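Local coordinates for uncharacterized protein (PDB 3PL0) that probably acts as an iron- and 2-oxoglutarate-dependent dioxygenase of the cupin superfamily, with a double-stranded beta-helix fold, though its substrate is not known, at residues W142-H147 and L243-G248; G185-V190 and R200-Q205. One frame throughout, in Å; residues are numbered along the deposited sequence.

Contact 1. Residues W142-H147 and L243-G248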
loop_
_atom_site.group_PDB
_atom_site.type_symbol
_atom_site.label_atom_id
_atom_site.label_comp_id
_atom_site.label_asym_id
_atom_site.label_seq_id
_atom_site.Cartn_x
_atom_site.Cartn_y
_atom_site.Cartn_z
ATOM N N TRP A 142 -6.888 14.643 4.290
ATOM C CA TRP A 142 -6.269 13.359 4.528
ATOM C C TRP A 142 -4.797 13.515 4.914
ATOM O O TRP A 142 -4.051 14.286 4.312
ATOM C CB TRP A 142 -6.302 12.470 3.249
ATOM C CG TRP A 142 -7.646 11.891 2.843
ATOM C CD1 TRP A 142 -8.281 12.054 1.648
ATOM C CD2 TRP A 142 -8.462 11.023 3.612
ATOM N NE1 TRP A 142 -9.453 11.345 1.630
ATOM C CE2 TRP A 142 -9.599 10.721 2.840
ATOM C CE3 TRP A 142 -8.362 10.503 4.905
ATOM C CZ2 TRP A 142 -10.610 9.864 3.296
ATOM C CZ3 TRP A 142 -9.364 9.662 5.358
ATOM C CH2 TRP A 142 -10.469 9.355 4.558
ATOM N N TYR A 143 -4.385 12.724 5.889
ATOM C CA TYR A 143 -3.003 12.555 6.258
ATOM C C TYR A 143 -2.551 11.227 5.688
ATOM O O TYR A 143 -3.073 10.156 6.067
ATOM C CB TYR A 143 -2.850 12.568 7.772
ATOM C CG TYR A 143 -3.339 13.880 8.336
ATOM C CD1 TYR A 143 -4.681 14.092 8.575
ATOM C CD2 TYR A 143 -2.456 14.949 8.543
ATOM C CE1 TYR A 143 -5.144 15.347 9.066
ATOM C CE2 TYR A 143 -2.889 16.156 9.023
ATOM C CZ TYR A 143 -4.237 16.354 9.273
ATOM O OH TYR A 143 -4.679 17.552 9.748
ATOM N N ILE A 144 -1.612 11.322 4.754
ATOM C CA ILE A 144 -1.192 10.219 3.865
ATOM C C ILE A 144 0.246 9.838 4.193
ATOM O O ILE A 144 1.150 10.698 4.190
ATOM C CB ILE A 144 -1.248 10.664 2.361
ATOM C CG1 ILE A 144 -2.653 11.174 2.016
ATOM C CG2 ILE A 144 -0.764 9.553 1.410
ATOM C CD1 ILE A 144 -2.780 11.749 0.612
ATOM N N GLU A 145 0.482 8.558 4.418
ATOM C CA GLU A 145 1.852 8.038 4.442
ATOM C C GLU A 145 2.096 7.137 3.217
ATOM O O GLU A 145 1.194 6.427 2.785
ATOM C CB GLU A 145 2.121 7.275 5.732
ATOM C CG GLU A 145 1.865 8.102 7.010
ATOM C CD GLU A 145 2.392 7.472 8.311
ATOM O OE1 GLU A 145 3.568 7.027 8.349
ATOM O OE2 GLU A 145 1.634 7.476 9.319
ATOM N N ALA A 146 3.289 7.234 2.637
ATOM C CA ALA A 146 3.660 6.419 1.500
ATOM C C ALA A 146 4.812 5.511 1.916
ATOM O O ALA A 146 5.813 5.999 2.435
ATOM C CB ALA A 146 4.069 7.280 0.360
ATOM N N HIS A 147 4.684 4.207 1.665
ATOM C CA HIS A 147 5.739 3.258 1.984
ATOM C C HIS A 147 6.057 2.383 0.760
ATOM O O HIS A 147 5.429 1.328 0.561
ATOM C CB HIS A 147 5.250 2.341 3.091
ATOM C CG HIS A 147 4.847 3.030 4.345
ATOM N ND1 HIS A 147 5.707 3.151 5.405
ATOM C CD2 HIS A 147 3.681 3.603 4.728
ATOM C CE1 HIS A 147 5.092 3.784 6.392
ATOM N NE2 HIS A 147 3.864 4.072 6.003
ATOM N N LEU A 243 -0.002 2.977 0.499
ATOM C CA LEU A 243 -0.426 4.349 0.801
ATOM C C LEU A 243 -1.505 4.263 1.863
ATOM O O LEU A 243 -2.469 3.474 1.725
ATOM C CB LEU A 243 -0.965 5.063 -0.450
ATOM C CG LEU A 243 -0.058 5.231 -1.689
ATOM C CD1 LEU A 243 -0.826 5.756 -2.942
ATOM C CD2 LEU A 243 1.131 6.114 -1.373
ATOM N N THR A 244 -1.364 5.017 2.947
ATOM C CA THR A 244 -2.380 5.014 3.945
ATOM C C THR A 244 -3.004 6.399 4.031
ATOM O O THR A 244 -2.313 7.425 3.930
ATOM C CB THR A 244 -1.848 4.582 5.315
ATOM O OG1 THR A 244 -0.894 5.530 5.776
ATOM C CG2 THR A 244 -1.223 3.211 5.243
ATOM N N TYR A 245 -4.312 6.418 4.235
ATOM C CA TYR A 245 -5.054 7.648 4.387
ATOM C C TYR A 245 -5.750 7.647 5.742
ATOM O O TYR A 245 -6.477 6.688 6.097
ATOM C CB TYR A 245 -6.101 7.770 3.266
ATOM C CG TYR A 245 -5.511 7.968 1.889
ATOM C CD1 TYR A 245 -4.809 6.935 1.261
ATOM C CD2 TYR A 245 -5.655 9.178 1.218
ATOM C CE1 TYR A 245 -4.251 7.110 0.013
ATOM C CE2 TYR A 245 -5.119 9.370 -0.037
ATOM C CZ TYR A 245 -4.394 8.334 -0.635
ATOM O OH TYR A 245 -3.865 8.537 -1.881
ATOM N N ARG A 246 -5.574 8.741 6.481
ATOM C CA ARG A 246 -6.144 8.847 7.818
ATOM C C ARG A 246 -6.730 10.239 8.063
ATOM O O ARG A 246 -6.100 11.248 7.717
ATOM C CB ARG A 246 -5.067 8.525 8.844
ATOM C CG ARG A 246 -5.601 8.374 10.304
ATOM C CD ARG A 246 -4.557 7.732 11.205
ATOM N NE ARG A 246 -5.141 7.380 12.493
ATOM C CZ ARG A 246 -5.305 8.237 13.498
ATOM N NH1 ARG A 246 -4.925 9.499 13.375
ATOM N NH2 ARG A 246 -5.863 7.843 14.623
ATOM N N SER A 247 -7.939 10.268 8.637
ATOM C CA SER A 247 -8.607 11.484 9.090
ATOM C C SER A 247 -8.041 11.937 10.418
ATOM O O SER A 247 -7.642 11.105 11.205
ATOM C CB SER A 247 -10.086 11.183 9.318
ATOM O OG SER A 247 -10.779 12.368 9.664
ATOM N N GLY A 248 -8.028 13.248 10.673
ATOM C CA GLY A 248 -7.682 13.815 11.990
ATOM C C GLY A 248 -6.195 14.117 12.134
ATOM O O GLY A 248 -5.783 15.226 12.507
HETATM O O HOH W 1 -2.011 7.666 7.124
HETATM O O HOH W 2 1.119 4.268 7.365
#
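Y245 and W142 meet at nearly a right angle, and their edge-to-face pairing belongs to the tightly packed face of this antiparallel strand pair. The edge of the tyrosine points at the indole face, with planes at 89°, so that Y245 CD2 lies 3.7 Å from W142 CG while Y245 CB sits over the six-membered ring. With CG of W142 anti to the carbonyl carbon (chi1 -72°), the indole lies across the neighbouring strand, its CE3 and CZ3 edge reaching the backbone of R246 and S247. On the tyrosine ring's own face rests I144, which runs alongside it; CD1 approaches Y245 CE2 to 3.4 Å and CG1 makes a CH-pi contact. Further along, A146 CB touches L243 CD2. Helix 118-134 closes over this apolar row: L124 O takes the hydroxyl of Y245 and G128 O the indole NH of W142.

On the other face T244 and E145 are buried too, but served by polar partners. T244 OG1 joins two waters, one bonded to Y143 O, the other to H147 NE2, and lies 3.5 Å from E145 CB. E145 OE1 is hydrogen-bonded to H70 and H90. Exposure rises only toward Y143, R246 and G248, where Y143 reaches past R246 O with its ring edge and its CE1 comes to 3.5 Å from G248 C.

Between the faces runs a regular ladder: Y143 with R246 and E145 with T244 are the hydrogen-bonded pairs, Y143 N giving R246 O a bond of 2.9 Å at 167°. Antiparallel strands far apart in sequence, zipped edge to edge in a curled sheet, are what the double-stranded beta-helix of this cupin-type protein is built from.

Contact 2. Residues G185-V190 and R200-Q205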
loop_
_atom_site.group_PDB
_atom_site.type_symbol
_atom_site.label_atom_id
_atom_site.label_comp_id
_atom_site.label_asym_id
_atom_site.label_seq_id
_atom_site.Cartn_x
_atom_site.Cartn_y
_atom_site.Cartn_z
ATOM N N GLY A 185 4.434 -17.367 -4.659
ATOM C CA GLY A 185 3.915 -16.899 -3.382
ATOM C C GLY A 185 3.526 -15.429 -3.507
ATOM O O GLY A 185 3.238 -14.947 -4.595
ATOM N N GLY A 186 3.542 -14.697 -2.406
ATOM C CA GLY A 186 3.085 -13.320 -2.397
ATOM C C GLY A 186 1.636 -13.183 -2.839
ATOM O O GLY A 186 1.286 -12.291 -3.571
ATOM N N GLU A 187 0.808 -14.123 -2.415
ATOM C CA GLU A 187 -0.599 -14.079 -2.689
ATOM C C GLU A 187 -1.227 -13.180 -1.653
ATOM O O GLU A 187 -0.921 -13.300 -0.480
ATOM C CB GLU A 187 -1.151 -15.486 -2.511
ATOM C CG GLU A 187 -2.611 -15.602 -2.691
ATOM C CD GLU A 187 -3.050 -17.040 -2.519
ATOM O OE1 GLU A 187 -3.060 -17.543 -1.354
ATOM O OE2 GLU A 187 -3.371 -17.644 -3.578
ATOM N N THR A 188 -2.115 -12.299 -2.065
ATOM C CA THR A 188 -2.846 -11.427 -1.137
ATOM C C THR A 188 -4.061 -12.167 -0.623
ATOM O O THR A 188 -4.726 -12.882 -1.384
ATOM C CB THR A 188 -3.376 -10.170 -1.856
ATOM O OG1 THR A 188 -2.279 -9.518 -2.501
ATOM C CG2 THR A 188 -4.079 -9.184 -0.875
ATOM N N ARG A 189 -4.369 -11.979 0.646
ATOM C CA ARG A 189 -5.702 -12.315 1.165
ATOM C C ARG A 189 -6.368 -11.112 1.833
ATOM O O ARG A 189 -5.700 -10.347 2.556
ATOM C CB ARG A 189 -5.593 -13.425 2.188
ATOM C CG ARG A 189 -5.332 -14.783 1.602
ATOM C CD ARG A 189 -3.878 -15.118 1.500
ATOM N NE ARG A 189 -3.641 -16.535 1.229
ATOM C CZ ARG A 189 -3.555 -17.455 2.178
ATOM N NH1 ARG A 189 -3.661 -17.110 3.454
ATOM N NH2 ARG A 189 -3.330 -18.718 1.876
ATOM N N VAL A 190 -7.681 -10.963 1.601
ATOM C CA VAL A 190 -8.504 -9.931 2.236
ATOM C C VAL A 190 -9.657 -10.641 2.934
ATOM O O VAL A 190 -10.259 -11.545 2.341
ATOM C CB VAL A 190 -9.012 -8.951 1.207
ATOM C CG1 VAL A 190 -9.856 -7.826 1.908
ATOM C CG2 VAL A 190 -7.825 -8.335 0.506
ATOM N N ARG A 200 -8.549 -14.842 -1.772
ATOM C CA ARG A 200 -7.142 -14.912 -2.123
ATOM C C ARG A 200 -6.937 -14.618 -3.593
ATOM O O ARG A 200 -7.717 -15.023 -4.433
ATOM C CB ARG A 200 -6.516 -16.269 -1.837
ATOM C CG ARG A 200 -7.017 -17.448 -2.683
ATOM C CD ARG A 200 -6.379 -18.695 -2.171
ATOM N NE ARG A 200 -6.775 -19.841 -2.964
ATOM C CZ ARG A 200 -5.980 -20.487 -3.815
ATOM N NH1 ARG A 200 -4.713 -20.110 -3.969
ATOM N NH2 ARG A 200 -6.458 -21.529 -4.504
ATOM N N PHE A 201 -5.908 -13.842 -3.895
ATOM C CA PHE A 201 -5.590 -13.562 -5.279
ATOM C C PHE A 201 -4.142 -13.069 -5.329
ATOM O O PHE A 201 -3.622 -12.562 -4.358
ATOM C CB PHE A 201 -6.542 -12.502 -5.847
ATOM C CG PHE A 201 -6.633 -11.260 -5.024
ATOM C CD1 PHE A 201 -7.567 -11.157 -4.008
ATOM C CD2 PHE A 201 -5.788 -10.194 -5.254
ATOM C CE1 PHE A 201 -7.621 -10.017 -3.241
ATOM C CE2 PHE A 201 -5.846 -9.058 -4.517
ATOM C CZ PHE A 201 -6.737 -8.960 -3.483
ATOM N N THR A 202 -3.484 -13.243 -6.465
ATOM C CA THR A 202 -2.100 -12.835 -6.605
ATOM C C THR A 202 -2.026 -11.661 -7.541
ATOM O O THR A 202 -2.447 -11.761 -8.693
ATOM C CB THR A 202 -1.242 -13.977 -7.141
ATOM O OG1 THR A 202 -1.314 -15.076 -6.234
ATOM C CG2 THR A 202 0.199 -13.536 -7.283
ATOM N N LEU A 203 -1.492 -10.555 -7.044
ATOM C CA LEU A 203 -1.245 -9.393 -7.884
ATOM C C LEU A 203 -0.057 -9.692 -8.788
ATOM O O LEU A 203 1.001 -10.071 -8.312
ATOM C CB LEU A 203 -0.986 -8.143 -7.021
ATOM C CG LEU A 203 -2.155 -7.720 -6.106
ATOM C CD1 LEU A 203 -1.681 -6.745 -5.017
ATOM C CD2 LEU A 203 -3.312 -7.161 -6.850
ATOM N N GLU A 204 -0.257 -9.507 -10.090
ATOM C CA GLU A 204 0.730 -9.840 -11.100
ATOM C C GLU A 204 0.999 -8.748 -12.131
ATOM O O GLU A 204 2.090 -8.732 -12.694
ATOM C CB GLU A 204 0.309 -11.117 -11.847
ATOM C CG GLU A 204 0.219 -12.336 -10.932
ATOM C CD GLU A 204 -0.122 -13.649 -11.663
ATOM O OE1 GLU A 204 -0.908 -13.610 -12.632
ATOM O OE2 GLU A 204 0.385 -14.719 -11.226
ATOM N N GLN A 205 0.040 -7.856 -12.408
ATOM C CA GLN A 205 0.265 -6.822 -13.427
ATOM C C GLN A 205 0.605 -5.503 -12.763
ATOM O O GLN A 205 -0.142 -5.010 -11.929
ATOM C CB GLN A 205 -0.948 -6.659 -14.344
ATOM C CG GLN A 205 -1.285 -7.900 -15.178
ATOM C CD GLN A 205 -0.089 -8.447 -15.935
ATOM O OE1 GLN A 205 0.153 -9.660 -15.943
ATOM N NE2 GLN A 205 0.678 -7.556 -16.559
HETATM O O HOH W 3 0.901 -16.586 -5.828
HETATM O O HOH W 4 2.180 -10.683 -6.012
HETATM O O HOH W 5 -0.445 -10.410 -4.409
HETATM O O HOH W 6 -3.557 -16.590 -6.002
#
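E187 OE2 is gripped from two directions: R200 NH1 gives it a hydrogen bond of 2.8 Å within a salt bridge, and a water donates to it as well. That water is also bonded to T202 OG1. The arginine uses the syn lone pair, its guanidinium turned 69° from the carboxylate. The other oxygen, OE1, is met on its anti side by R189 NE at 2.8 Å, a nearly straight bond (169°). With CG of E187 anti to the backbone N (chi1 177°) and the chain extended, the carboxylate lies over CB and CD of R200. Two arginines thus share one acid, which would probably keep it ionised and temper the like charges of R189 and R200.

The opposite face is largely apolar. T188 CB stands over the ring of F201, and T188 CG2 comes to 3.7 Å from F201 CZ, with V190 CG2 approaching the same ring obliquely. Main-chain bonds join T188 and F201 in both directions, T188 N to F201 O at 2.8 Å and F201 N to T188 O at 2.9 Å. Past E187 and T202 the chains diverge, and waters link G186 to L203: G186 O receives one that also bonds T188 OG1 and accepts from L203 N, and a second that donates to L203 O.

V4 and I6 touch F201 as well, and L210 of strand 209-213 packs against T188, V190 and F201. The two segments belong to a beta hairpin, with strand 183-192 between 198-201 and 217-226 in an antiparallel sheet, where E220 of strand 217-226 gives R189 a second acidic partner.

How the contacts relate
The same antiparallel pairing serves two different settings. Contact 1 is mostly buried and joins strands 141-152 and 237-246, far apart in sequence, within the large curled antiparallel sheet; contact 2 is partly buried and joins neighbouring strands of one hairpin in a small antiparallel sheet. They hold no element in common, their centres are 23 Å apart on opposite sides of the chain's centre, and along the chain contact 2 falls between the two segments of contact 1. Chemistry follows place: aromatic edges and faces dominate beneath a helix in 142-147 with 243-248, whereas shared charges mark the more exposed face of 185-190 with 200-205, and waters bridge the chains in both.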